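Local coordinates for protein NeuRonal IgCAM-5 (Caenorhabditis elegans, PDB 6ON6) that probably acts as a cell-surface receptor of the nervous system, self-associating through its first immunoglobulin domain to support neuronal recognition and adhesion, at residues A16-L19 against L20-V24. Numbering follows the deposited sequence.
Sequences AVAL and LGQDV
Gln-22 reaches back across the turn to strand 16-19, and its amide bonds to the backbone of Leu-19. Its CG stands anti to the backbone N (chi1 -173°) and the chain stays extended beyond it, which carries the amide alongside the strand edge. There Gln-22 OE1 accepts the N-H of Leu-19, with N and OE1 3.0 Å apart, in a nearly straight bond (169° at the hydrogen), although the donor sits well above the carbonyl plane of the amide. The same group packs on Ala-18, whose CB lies 3.9 Å from Gln-22 CD. A second bond, Gln-22 N to Leu-19 O at 3.0 Å, closes a type II beta turn from Leu-19 to Gln-22, so Leu-19 is gripped through both its N and its O. Gly-21 holds the third position of that turn with a positive phi (88°). Further along, the two methyls of Val-24 divide the alanines between them: CG1 meets Ala-16 CB at 3.6 Å, and CG2 meets Ala-18 CB, also at 3.6 Å. Val-83 touches both Ala-18 and Val-24, while Asp-23, whose CB points away from the strand, forms a salt bridge with Lys-81. Strand 16-19 runs parallel to strand 101-110 at the edge of one sheet, and the chain then crosses to strand 24-31 of the other; this is the A'-to-B connection of an immunoglobulin beta sandwich.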
ATOM      1  N   ALA A  16     -12.250  -7.454 -14.413  1.00 21.99           N
ATOM      2  CA  ALA A  16     -12.633  -6.683 -15.585  1.00 22.41           C
ATOM      3  C   ALA A  16     -11.656  -6.965 -16.719  1.00 22.48           C
ATOM      4  O   ALA A  16     -10.550  -7.452 -16.494  1.00 24.60           O
ATOM      5  CB  ALA A  16     -12.594  -5.190 -15.288  1.00 21.22           C
ATOM      6  N   VAL A  17     -12.080  -6.642 -17.943  1.00 21.90           N
ATOM      7  CA  VAL A  17     -11.203  -6.703 -19.110  1.00 23.64           C
ATOM      8  C   VAL A  17     -11.263  -5.354 -19.817  1.00 23.34           C
ATOM      9  O   VAL A  17     -12.215  -4.600 -19.668  1.00 24.20           O
ATOM     10  CB  VAL A  17     -11.571  -7.862 -20.063  1.00 26.77           C
ATOM     11  CG1 VAL A  17     -11.298  -9.188 -19.432  1.00 34.49           C
ATOM     12  CG2 VAL A  17     -13.028  -7.774 -20.595  1.00 27.16           C
ATOM     13  N   ALA A  18     -10.234  -5.048 -20.614  1.00 23.42           N
ATOM     14  CA  ALA A  18     -10.181  -3.739 -21.263  1.00 22.58           C
ATOM     15  C   ALA A  18      -9.269  -3.820 -22.466  1.00 25.06           C
ATOM     16  O   ALA A  18      -8.312  -4.597 -22.482  1.00 27.85           O
ATOM     17  CB  ALA A  18      -9.617  -2.696 -20.308  1.00 24.84           C
ATOM     18  N   LEU A  19      -9.582  -3.010 -23.469  1.00 23.62           N
ATOM     19  CA  LEU A  19      -8.641  -2.743 -24.556  1.00 24.97           C
ATOM     20  C   LEU A  19      -7.718  -1.596 -24.168  1.00 24.25           C
ATOM     21  O   LEU A  19      -8.046  -0.788 -23.312  1.00 23.26           O
ATOM     22  CB  LEU A  19      -9.393  -2.342 -25.825  1.00 23.80           C
ATOM     23  CG  LEU A  19     -10.348  -3.392 -26.411  1.00 26.55           C
ATOM     24  CD1 LEU A  19     -11.043  -2.902 -27.667  1.00 28.66           C
ATOM     25  CD2 LEU A  19      -9.787  -4.785 -26.579  1.00 31.35           C
ATOM     26  N   LEU A  20      -6.569  -1.489 -24.854  1.00 24.26           N
ATOM     27  CA  LEU A  20      -5.692  -0.346 -24.613  1.00 26.77           C
ATOM     28  C   LEU A  20      -6.465   0.959 -24.773  1.00 23.64           C
ATOM     29  O   LEU A  20      -7.198   1.148 -25.752  1.00 24.99           O
ATOM     30  CB  LEU A  20      -4.513  -0.322 -25.601  1.00 28.36           C
ATOM     31  CG  LEU A  20      -3.544  -1.491 -25.542  1.00 33.04           C
ATOM     32  CD1 LEU A  20      -2.440  -1.267 -26.538  1.00 31.61           C
ATOM     33  CD2 LEU A  20      -2.976  -1.648 -24.143  1.00 35.44           C
ATOM     34  N   GLY A  21      -6.264   1.870 -23.821  1.00 21.76           N
ATOM     35  CA  GLY A  21      -6.898   3.169 -23.814  1.00 20.35           C
ATOM     36  C   GLY A  21      -8.250   3.225 -23.131  1.00 20.48           C
ATOM     37  O   GLY A  21      -8.776   4.323 -22.939  1.00 23.35           O
ATOM     38  N   GLN A  22      -8.844   2.075 -22.782  1.00 20.08           N
ATOM     39  CA  GLN A  22     -10.159   2.041 -22.172  1.00 19.19           C
ATOM     40  C   GLN A  22     -10.018   2.431 -20.702  1.00 19.44           C
ATOM     41  O   GLN A  22      -8.979   2.183 -20.084  1.00 21.48           O
ATOM     42  CB  GLN A  22     -10.715   0.607 -22.251  1.00 19.58           C
ATOM     43  CG  GLN A  22     -12.155   0.408 -21.815  1.00 18.84           C
ATOM     44  CD  GLN A  22     -12.654  -1.005 -22.127  1.00 20.49           C
ATOM     45  OE1 GLN A  22     -12.229  -1.617 -23.122  1.00 20.61           O
ATOM     46  NE2 GLN A  22     -13.576  -1.535 -21.279  1.00 19.72           N
ATOM     47  N   ASP A  23     -11.064   3.047 -20.138  1.00 18.22           N
ATOM     48  CA  ASP A  23     -11.083   3.311 -18.696  1.00 18.88           C
ATOM     49  C   ASP A  23     -11.828   2.194 -17.984  1.00 18.88           C
ATOM     50  O   ASP A  23     -12.828   1.708 -18.501  1.00 18.84           O
ATOM     51  CB  ASP A  23     -11.805   4.618 -18.365  1.00 19.72           C
ATOM     52  CG  ASP A  23     -11.118   5.866 -18.919  1.00 20.72           C
ATOM     53  OD1 ASP A  23      -9.963   5.821 -19.376  1.00 22.70           O
ATOM     54  OD2 ASP A  23     -11.790   6.910 -18.886  1.00 31.00           O
ATOM     55  N   VAL A  24     -11.355   1.834 -16.797  1.00 18.04           N
ATOM     56  CA  VAL A  24     -11.970   0.749 -16.016  1.00 18.79           C
ATOM     57  C   VAL A  24     -12.091   1.166 -14.556  1.00 18.01           C
ATOM     58  O   VAL A  24     -11.167   1.753 -13.994  1.00 20.27           O
ATOM     59  CB  VAL A  24     -11.159  -0.564 -16.103  1.00 21.50           C
ATOM     60  CG1 VAL A  24     -11.709  -1.658 -15.148  1.00 30.84           C
ATOM     61  CG2 VAL A  24     -11.116  -1.092 -17.486  1.00 23.46           C
TER